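Long-range contacts in ferrous iron transport protein B (Escherichia coli, PDB 3I8S), which transports ferrous iron in a GTP-driven uptake system, probably coupling GTP binding to channel opening, and is represented here by its cytosolic GTP-binding domain: residues N32-R40 with L72-Y80; L57-T65 with R100-L111. All coordinates share one frame; numbering follows the deposited sequence. Where two conformers were deposited one is given.

Contact 1 of 2, residues N32-R40 with L72-Y80; sequences NWAGVTVER and LDEQIACHY
The backbone N of W33 donates a 2.9 Å hydrogen bond to V38 O, drawing the 33-38 loop into a compact bend whose two ends both send side chains against I76 of helix 72-83. Within the bend, W33 to V36 make a type II turn. No hydrogen bond passes between loop and helix, and the join is apolar. The two branches of I76 divide the work. With CG1 beside the backbone N (chi1 -70°), CG2 is turned to the indole and CD1 to the valines. CG2 sits over one face of W33, 3.6 Å from the centroid of the five-membered ring and only 14° off its normal, a CH-pi contact. CD1 meets the valines tip to tip, reaching V38 CG2 at 3.7 Å. L72 runs the opposite way beside the valines, CD1 against V38 CG2 at 3.9 Å and CD2 against V36 CG1 at 4.0 Å. Residues 35-39 are predicted to bind GTP, consistent with the G2 (switch I) segment of a P-loop GTPase, while helix 72-83 comes after the predicted GTP-binding residues 56-59, probably the G3 motif, and the loop that follows them. The indole is a buried slab between helix and strand, for on its opposite face R40 CD lies 3.7 Å above the ring plane, with the guanidinium running on to a salt bridge with E42. Y80 CD1 meets the indole edge in plane, 3.9 Å from W33 CH2, with the two ring planes turned 77° apart. Cut back to an alanine, W33 would no longer part I76 CG2 from R40 CD, and a gap would probably open beside Y80. Farther round, the indole also touches L57 and V55, and Y80 packs on V55 and T5, continuing the contact onto the central sheet.

Contact 2 of 2, residues L57-T65 with R100-L111; sequences LPGTYSLTT and RNLYLTLQLLEL
Q107 OE1 takes the backbone N-H of L63 at 2.9 Å, in the carbonyl plane. One of two deposited Q107 conformers, bent at chi2 (-128°), makes this bond. T64 OG1 lies 3.1 Å from the same oxygen, though its single proton may go elsewhere; Q207 meets both T64 OG1 and Q107 NE2. S62 turns its OG back to accept from T64 N in an ST turn, while its CB meets the Y103 ring at the edge. L63 spreads its methyls over the helix, CD2 against L104 CD1, CD1 touching L108 CD2 and, 3.7 Å from L63 CD1, the CD1 of L111. With CG anti to the backbone N (chi1 -179°), L104 brings CD2 to T60 O, while its CB lies against Y61 O. A chi1 of 171° swings the Y61 ring back to the helix, nearly parallel to Y103 but displaced, the centroids 5.2 Å apart; the Y61 hydroxyl is hydrogen-bonded to that of Y249. The helix is kinked here: L104 N donates to a water 2.9 Å away, within bonding distance of Y61 O and R100 O too. The loop after predicted GTP-binding residues 57-59 is thus held by one settled direct bond, a water and leucines, the water replacing a missing helix bond.

Overall arrangement
From the N terminus the chain runs through the P-loop and strand 28-32 to residues 32-40, the first half of contact 1. Strands 39-46 and 51-56 follow, then 57-65, the first half of contact 2. Only after that does helix 72-83 close the loop of contact 1, and beyond strand 88-94 helix 98-111 closes that of contact 2, making the two contacts cross. Their centres are 15 Å apart, yet they meet where T65 OG1 probably bonds E74 OE1 and Q75 NE2. Contact 1 ties the predicted GTP-binding loop 35-39 to helix 72-83; contact 2 ties the segment after strand 51-56 to helix 98-111, beside helices 198-210 and 240-259.

Contact 1 of 2, residues N32-R40 with L72-Y80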
loop_
_atom_site.group_PDB
_atom_site.type_symbol
_atom_site.label_atom_id
_atom_site.label_comp_id
_atom_site.label_asym_id
_atom_site.label_seq_id
_atom_site.Cartn_x
_atom_site.Cartn_y
_atom_site.Cartn_z
ATOM N N ASN A 32 12.615 -18.671 3.153
ATOM C CA ASN A 32 12.103 -18.326 1.834
ATOM C C ASN A 32 10.592 -18.284 1.879
ATOM O O ASN A 32 9.981 -18.969 2.699
ATOM C CB ASN A 32 12.560 -19.330 0.794
ATOM C CG ASN A 32 14.049 -19.222 0.491
ATOM O OD1 ASN A 32 14.817 -18.706 1.298
ATOM N ND2 ASN A 32 14.455 -19.705 -0.664
ATOM N N TRP A 33 10.010 -17.463 1.014
ATOM C CA TRP A 33 8.561 -17.405 0.860
ATOM C C TRP A 33 8.139 -18.775 0.337
ATOM O O TRP A 33 8.841 -19.357 -0.474
ATOM C CB TRP A 33 8.139 -16.279 -0.099
ATOM C CG TRP A 33 8.264 -14.966 0.519
ATOM C CD1 TRP A 33 9.347 -14.145 0.475
ATOM C CD2 TRP A 33 7.316 -14.335 1.357
ATOM N NE1 TRP A 33 9.130 -13.030 1.244
ATOM C CE2 TRP A 33 7.873 -13.108 1.778
ATOM C CE3 TRP A 33 6.032 -14.676 1.795
ATOM C CZ2 TRP A 33 7.210 -12.236 2.615
ATOM C CZ3 TRP A 33 5.355 -13.778 2.596
ATOM C CH2 TRP A 33 5.950 -12.577 3.006
ATOM N N ALA A 34 7.022 -19.306 0.832
ATOM C CA ALA A 34 6.592 -20.670 0.477
ATOM C C ALA A 34 6.517 -20.858 -1.030
ATOM O O ALA A 34 5.877 -20.067 -1.711
ATOM C CB ALA A 34 5.232 -20.998 1.104
ATOM N N GLY A 35 7.210 -21.886 -1.511
ATOM C CA GLY A 35 7.135 -22.337 -2.895
ATOM C C GLY A 35 8.025 -21.608 -3.882
ATOM O O GLY A 35 8.004 -21.930 -5.078
ATOM N N VAL A 36 8.805 -20.637 -3.407
ATOM C CA VAL A 36 9.715 -19.888 -4.263
ATOM C C VAL A 36 11.054 -19.674 -3.557
ATOM O O VAL A 36 11.195 -19.955 -2.368
ATOM C CB VAL A 36 9.104 -18.535 -4.678
ATOM C CG1 VAL A 36 7.800 -18.750 -5.436
ATOM C CG2 VAL A 36 8.884 -17.606 -3.441
ATOM N N THR A 37 12.033 -19.162 -4.290
ATOM C CA THR A 37 13.372 -19.011 -3.748
ATOM C C THR A 37 13.601 -17.614 -3.107
ATOM O O THR A 37 14.669 -17.363 -2.521
ATOM C CB THR A 37 14.434 -19.397 -4.839
ATOM O OG1 THR A 37 14.248 -18.584 -6.013
ATOM C CG2 THR A 37 14.271 -20.852 -5.210
ATOM N N VAL A 38 12.588 -16.751 -3.142
ATOM C CA VAL A 38 12.725 -15.372 -2.707
ATOM C C VAL A 38 12.810 -15.413 -1.173
ATOM O O VAL A 38 12.041 -16.127 -0.531
ATOM C CB VAL A 38 11.528 -14.474 -3.162
ATOM C CG1 VAL A 38 11.627 -13.059 -2.559
ATOM C CG2 VAL A 38 11.409 -14.442 -4.706
ATOM N N GLU A 39 13.775 -14.686 -0.620
ATOM C CA GLU A 39 13.976 -14.608 0.841
ATOM C C GLU A 39 12.809 -13.948 1.565
ATOM O O GLU A 39 12.261 -12.921 1.116
ATOM C CB GLU A 39 15.262 -13.842 1.143
ATOM C CG GLU A 39 15.469 -13.420 2.588
ATOM C CD GLU A 39 16.373 -12.206 2.704
ATOM O OE1 GLU A 39 17.571 -12.429 2.979
ATOM O OE2 GLU A 39 15.899 -11.048 2.472
ATOM N N ARG A 40 12.451 -14.535 2.720
ATOM C CA ARG A 40 11.444 -14.003 3.618
ATOM C C ARG A 40 12.138 -13.697 4.941
ATOM O O ARG A 40 12.722 -14.612 5.532
ATOM C CB ARG A 40 10.306 -15.004 3.812
ATOM C CG ARG A 40 9.354 -14.615 4.915
ATOM C CD ARG A 40 8.068 -15.458 4.986
ATOM N NE ARG A 40 7.241 -15.010 6.139
ATOM C CZ ARG A 40 5.919 -15.159 6.251
ATOM N NH1 ARG A 40 5.210 -15.795 5.320
ATOM N NH2 ARG A 40 5.298 -14.708 7.317
ATOM N N LEU A 72 8.063 -11.549 -9.323
ATOM C CA LEU A 72 7.634 -12.309 -8.166
ATOM C C LEU A 72 7.441 -11.396 -7.014
ATOM O O LEU A 72 6.426 -11.489 -6.324
ATOM C CB LEU A 72 8.685 -13.352 -7.775
ATOM C CG LEU A 72 8.435 -14.767 -8.219
ATOM C CD1 LEU A 72 9.707 -15.578 -8.002
ATOM C CD2 LEU A 72 7.276 -15.313 -7.402
ATOM N N ASP A 73 8.408 -10.487 -6.814
ATOM C CA ASP A 73 8.424 -9.599 -5.634
ATOM C C ASP A 73 7.060 -8.932 -5.423
ATOM O O ASP A 73 6.549 -8.891 -4.317
ATOM C CB ASP A 73 9.549 -8.541 -5.739
ATOM C CG ASP A 73 10.952 -9.095 -5.410
ATOM O OD1 ASP A 73 11.160 -10.324 -5.237
ATOM O OD2 ASP A 73 11.910 -8.280 -5.342
ATOM N N GLU A 74 6.474 -8.405 -6.486
ATOM C CA GLU A 74 5.139 -7.803 -6.475
ATOM C C GLU A 74 3.957 -8.746 -6.146
ATOM O O GLU A 74 3.001 -8.380 -5.414
ATOM C CB GLU A 74 4.931 -7.134 -7.834
ATOM C CG GLU A 74 3.596 -6.497 -8.115
ATOM C CD GLU A 74 2.472 -7.485 -8.295
ATOM O OE1 GLU A 74 2.557 -8.314 -9.224
ATOM O OE2 GLU A 74 1.476 -7.414 -7.526
ATOM N N GLN A 75 3.982 -9.942 -6.707
ATOM C CA GLN A 75 2.916 -10.915 -6.390
ATOM C C GLN A 75 3.004 -11.402 -4.951
ATOM O O GLN A 75 1.991 -11.599 -4.276
ATOM C CB GLN A 75 2.968 -12.065 -7.358
ATOM C CG GLN A 75 2.652 -11.558 -8.741
ATOM C CD GLN A 75 2.619 -12.581 -9.786
ATOM O OE1 GLN A 75 3.186 -13.679 -9.669
ATOM N NE2 GLN A 75 1.952 -12.225 -10.889
ATOM N N ILE A 76 4.236 -11.559 -4.478
ATOM C CA ILE A 76 4.458 -11.956 -3.077
ATOM C C ILE A 76 3.884 -10.935 -2.093
ATOM O O ILE A 76 3.183 -11.274 -1.117
ATOM C CB ILE A 76 5.971 -12.213 -2.813
ATOM C CG1 ILE A 76 6.411 -13.465 -3.535
ATOM C CG2 ILE A 76 6.257 -12.273 -1.304
ATOM C CD1 ILE A 76 7.952 -13.626 -3.761
ATOM N N ALA A 77 4.177 -9.666 -2.371
ATOM C CA ALA A 77 3.681 -8.576 -1.589
ATOM C C ALA A 77 2.162 -8.579 -1.606
ATOM O O ALA A 77 1.539 -8.562 -0.546
ATOM C CB ALA A 77 4.231 -7.244 -2.138
ATOM N N CYS A 78 1.564 -8.597 -2.784
ATOM C CA CYS A 78 0.127 -8.631 -2.923
ATOM C C CYS A 78 -0.544 -9.837 -2.203
ATOM O O CYS A 78 -1.537 -9.713 -1.515
ATOM C CB CYS A 78 -0.199 -8.682 -4.411
ATOM S SG CYS A 78 -1.915 -8.524 -4.756
ATOM N N HIS A 79 0.034 -11.009 -2.373
ATOM C CA HIS A 79 -0.535 -12.199 -1.803
ATOM C C HIS A 79 -0.518 -12.087 -0.264
ATOM O O HIS A 79 -1.491 -12.400 0.396
ATOM C CB HIS A 79 0.281 -13.392 -2.271
ATOM C CG HIS A 79 -0.091 -14.672 -1.608
ATOM N ND1 HIS A 79 0.518 -15.113 -0.458
ATOM C CD2 HIS A 79 -1.058 -15.565 -1.886
ATOM C CE1 HIS A 79 -0.016 -16.257 -0.092
ATOM N NE2 HIS A 79 -0.974 -16.557 -0.943
ATOM N N TYR A 80 0.578 -11.620 0.305
ATOM C CA TYR A 80 0.620 -11.437 1.769
ATOM C C TYR A 80 -0.427 -10.445 2.253
ATOM O O TYR A 80 -1.181 -10.681 3.189
ATOM C CB TYR A 80 1.981 -10.933 2.200
ATOM C CG TYR A 80 2.103 -10.860 3.700
ATOM C CD1 TYR A 80 2.363 -12.009 4.443
ATOM C CD2 TYR A 80 1.927 -9.656 4.359
ATOM C CE1 TYR A 80 2.444 -11.942 5.846
ATOM C CE2 TYR A 80 2.014 -9.563 5.741
ATOM C CZ TYR A 80 2.309 -10.711 6.471
ATOM O OH TYR A 80 2.330 -10.628 7.869
#

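Contact 2 of 2, residues L57-T65 with R100-L111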
loop_
_atom_site.group_PDB
_atom_site.type_symbol
_atom_site.label_atom_id
_atom_site.label_comp_id
_atom_site.label_asym_id
_atom_site.label_seq_id
_atom_site.Cartn_x
_atom_site.Cartn_y
_atom_site.Cartn_z
ATOM N N LEU A 57 8.381 -7.195 3.536
ATOM C CA LEU A 57 7.886 -7.647 2.224
ATOM C C LEU A 57 8.846 -7.200 1.092
ATOM O O LEU A 57 9.506 -6.166 1.210
ATOM C CB LEU A 57 6.481 -7.122 2.001
ATOM C CG LEU A 57 5.423 -7.454 3.041
ATOM C CD1 LEU A 57 4.087 -6.911 2.609
ATOM C CD2 LEU A 57 5.410 -8.977 3.294
ATOM N N PRO A 58 8.932 -7.983 -0.003
ATOM C CA PRO A 58 9.858 -7.586 -1.071
ATOM C C PRO A 58 9.483 -6.214 -1.605
ATOM O O PRO A 58 8.317 -5.856 -1.595
ATOM C CB PRO A 58 9.670 -8.665 -2.136
ATOM C CG PRO A 58 9.095 -9.802 -1.430
ATOM C CD PRO A 58 8.236 -9.232 -0.335
ATOM N N GLY A 59 10.477 -5.428 -1.985
ATOM C CA GLY A 59 10.227 -4.086 -2.511
ATOM C C GLY A 59 9.418 -4.176 -3.781
ATOM O O GLY A 59 9.641 -5.060 -4.601
ATOM N N THR A 60 8.486 -3.233 -3.953
ATOM C CA THR A 60 7.602 -3.222 -5.091
ATOM C C THR A 60 7.047 -1.803 -5.376
ATOM O O THR A 60 6.875 -1.025 -4.452
ATOM C CB THR A 60 6.419 -4.248 -4.931
ATOM O OG1 THR A 60 5.766 -4.405 -6.189
ATOM C CG2 THR A 60 5.392 -3.834 -3.852
ATOM N N TYR A 61 6.804 -1.531 -6.662
ATOM C CA TYR A 61 6.207 -0.274 -7.110
ATOM C C TYR A 61 4.672 -0.308 -6.940
ATOM O O TYR A 61 4.044 0.720 -6.738
ATOM C CB TYR A 61 6.582 0.010 -8.577
ATOM C CG TYR A 61 5.810 1.172 -9.134
ATOM C CD1 TYR A 61 6.068 2.474 -8.721
ATOM C CD2 TYR A 61 4.808 0.970 -10.099
ATOM C CE1 TYR A 61 5.322 3.549 -9.221
ATOM C CE2 TYR A 61 4.061 2.023 -10.574
ATOM C CZ TYR A 61 4.339 3.299 -10.178
ATOM O OH TYR A 61 3.562 4.320 -10.685
ATOM N N SER A 62 4.089 -1.513 -7.010
ATOM C CA SER A 62 2.655 -1.689 -6.969
ATOM C C SER A 62 2.284 -3.107 -6.528
ATOM O O SER A 62 3.160 -3.935 -6.321
ATOM C CB SER A 62 2.025 -1.399 -8.338
ATOM O OG SER A 62 2.120 -2.502 -9.215
ATOM N N LEU A 63 0.985 -3.346 -6.426
ATOM C CA LEU A 63 0.442 -4.661 -6.137
ATOM C C LEU A 63 -0.167 -5.275 -7.402
ATOM O O LEU A 63 -0.824 -6.330 -7.339
ATOM C CB LEU A 63 -0.619 -4.545 -5.037
ATOM C CG LEU A 63 -0.106 -4.063 -3.671
ATOM C CD1 LEU A 63 -1.182 -4.108 -2.610
ATOM C CD2 LEU A 63 1.121 -4.774 -3.192
ATOM N N THR A 64 0.095 -4.665 -8.556
ATOM C CA THR A 64 -0.557 -5.021 -9.800
ATOM C C THR A 64 0.274 -5.972 -10.641
ATOM O O THR A 64 1.486 -5.779 -10.779
ATOM C CB THR A 64 -0.849 -3.742 -10.625
ATOM O OG1 THR A 64 -1.767 -2.929 -9.887
ATOM C CG2 THR A 64 -1.404 -4.113 -11.981
ATOM N N THR A 65 -0.409 -6.988 -11.189
ATOM C CA THR A 65 0.156 -8.050 -12.023
ATOM C C THR A 65 -0.471 -8.046 -13.419
ATOM O O THR A 65 -0.102 -7.239 -14.274
ATOM C CB THR A 65 -0.182 -9.448 -11.483
ATOM O OG1 THR A 65 0.448 -9.650 -10.221
ATOM C CG2 THR A 65 0.237 -10.512 -12.509
ATOM N N ARG A 100 6.026 9.075 -7.244
ATOM C CA ARG A 100 6.283 7.684 -7.628
ATOM C C ARG A 100 5.896 6.724 -6.510
ATOM O O ARG A 100 5.197 5.693 -6.722
ATOM C CB ARG A 100 7.776 7.474 -7.953
ATOM C CG ARG A 100 8.130 6.002 -8.289
ATOM C CD ARG A 100 9.463 5.870 -8.953
ATOM N NE ARG A 100 9.625 4.585 -9.642
ATOM C CZ ARG A 100 10.239 4.427 -10.823
ATOM N NH1 ARG A 100 10.722 5.462 -11.508
ATOM N NH2 ARG A 100 10.359 3.208 -11.349
ATOM N N ASN A 101 6.367 7.031 -5.311
ATOM C CA ASN A 101 6.146 6.131 -4.181
ATOM C C ASN A 101 4.681 6.017 -3.764
ATOM O O ASN A 101 4.261 4.979 -3.211
ATOM C CB ASN A 101 6.968 6.545 -2.948
ATOM C CG ASN A 101 8.427 6.092 -3.024
ATOM O OD1 ASN A 101 8.918 5.443 -2.100
ATOM N ND2 ASN A 101 9.131 6.427 -4.129
ATOM N N LEU A 102 3.896 7.072 -4.015
ATOM C CA LEU A 102 2.520 7.070 -3.580
ATOM C C LEU A 102 1.608 6.106 -4.393
ATOM O O LEU A 102 0.460 5.869 -4.007
ATOM C CB LEU A 102 1.936 8.496 -3.581
ATOM C CG LEU A 102 2.326 9.365 -2.365
ATOM C CD1 LEU A 102 1.721 10.809 -2.564
ATOM C CD2 LEU A 102 1.881 8.729 -1.054
ATOM N N TYR A 103 2.075 5.610 -5.534
ATOM C CA TYR A 103 1.215 4.677 -6.300
ATOM C C TYR A 103 0.903 3.454 -5.427
ATOM O O TYR A 103 -0.251 3.035 -5.265
ATOM C CB TYR A 103 1.843 4.306 -7.615
ATOM C CG TYR A 103 0.875 3.598 -8.526
ATOM C CD1 TYR A 103 -0.014 4.323 -9.298
ATOM C CD2 TYR A 103 0.808 2.197 -8.570
ATOM C CE1 TYR A 103 -0.926 3.696 -10.111
ATOM C CE2 TYR A 103 -0.097 1.550 -9.397
ATOM C CZ TYR A 103 -0.980 2.325 -10.153
ATOM O OH TYR A 103 -1.881 1.721 -10.980
ATOM N N LEU A 104 1.946 2.877 -4.848
ATOM C CA LEU A 104 1.789 1.764 -3.915
ATOM C C LEU A 104 0.904 2.124 -2.712
ATOM O O LEU A 104 -0.019 1.430 -2.377
ATOM C CB LEU A 104 3.157 1.315 -3.405
ATOM C CG LEU A 104 3.156 0.128 -2.428
ATOM C CD1 LEU A 104 2.483 -1.146 -2.978
ATOM C CD2 LEU A 104 4.659 -0.186 -2.033
ATOM N N THR A 105 1.200 3.237 -2.069
ATOM C CA THR A 105 0.411 3.707 -0.961
ATOM C C THR A 105 -1.100 3.735 -1.265
ATOM O O THR A 105 -1.919 3.233 -0.471
ATOM C CB THR A 105 0.877 5.109 -0.523
ATOM O OG1 THR A 105 2.320 5.193 -0.494
ATOM C CG2 THR A 105 0.279 5.414 0.844
ATOM N N LEU A 106 -1.459 4.319 -2.388
ATOM C CA LEU A 106 -2.870 4.404 -2.773
ATOM C C LEU A 106 -3.475 3.030 -2.930
ATOM O O LEU A 106 -4.609 2.833 -2.581
ATOM C CB LEU A 106 -3.112 5.258 -3.991
ATOM C CG LEU A 106 -3.527 6.706 -3.636
ATOM C CD1 LEU A 106 -2.567 7.367 -2.701
ATOM C CD2 LEU A 106 -3.749 7.549 -4.940
ATOM N N GLN A 107 -2.721 2.066 -3.473
ATOM C CA GLN A 107 -3.238 0.703 -3.593
ATOM C C GLN A 107 -3.549 0.113 -2.227
ATOM O O GLN A 107 -4.590 -0.515 -2.055
ATOM C CB GLN A 107 -2.268 -0.210 -4.358
ATOM C CG GLN A 107 -2.007 0.232 -5.795
ATOM C CD GLN A 107 -2.217 -0.888 -6.837
ATOM O OE1 GLN A 107 -1.317 -1.704 -7.098
ATOM N NE2 GLN A 107 -3.411 -0.925 -7.424
ATOM N N LEU A 108 -2.652 0.298 -1.265
ATOM C CA LEU A 108 -2.834 -0.206 0.104
ATOM C C LEU A 108 -4.062 0.416 0.737
ATOM O O LEU A 108 -4.866 -0.283 1.328
ATOM C CB LEU A 108 -1.643 0.087 1.007
ATOM C CG LEU A 108 -0.324 -0.455 0.518
ATOM C CD1 LEU A 108 0.711 0.069 1.439
ATOM C CD2 LEU A 108 -0.410 -1.970 0.492
ATOM N N LEU A 109 -4.222 1.721 0.554
ATOM C CA LEU A 109 -5.349 2.452 1.153
ATOM C C LEU A 109 -6.689 2.026 0.528
ATOM O O LEU A 109 -7.707 1.919 1.218
ATOM C CB LEU A 109 -5.090 3.967 0.970
ATOM C CG LEU A 109 -3.904 4.508 1.779
ATOM C CD1 LEU A 109 -3.606 5.977 1.403
ATOM C CD2 LEU A 109 -4.162 4.345 3.252
ATOM N N GLU A 110 -6.685 1.779 -0.771
ATOM C CA GLU A 110 -7.880 1.299 -1.459
ATOM C C GLU A 110 -8.325 -0.101 -1.002
ATOM O O GLU A 110 -9.526 -0.413 -1.019
ATOM C CB GLU A 110 -7.688 1.302 -2.961
ATOM C CG GLU A 110 -7.652 2.645 -3.571
ATOM C CD GLU A 110 -7.916 2.582 -5.048
ATOM O OE1 GLU A 110 -7.117 1.959 -5.800
ATOM O OE2 GLU A 110 -8.947 3.115 -5.446
ATOM N N LEU A 111 -7.365 -0.930 -0.588
ATOM C CA LEU A 111 -7.677 -2.246 0.003
ATOM C C LEU A 111 -8.232 -2.100 1.411
ATOM O O LEU A 111 -8.886 -3.016 1.963
ATOM C CB LEU A 111 -6.412 -3.130 0.025
ATOM C CG LEU A 111 -6.126 -3.756 -1.327
ATOM C CD1 LEU A 111 -4.680 -4.288 -1.354
ATOM C CD2 LEU A 111 -7.167 -4.849 -1.582
HETATM O O HOH W 1 4.700 3.046 -5.771
HETATM O O HOH W 2 -2.092 -0.742 -11.394
#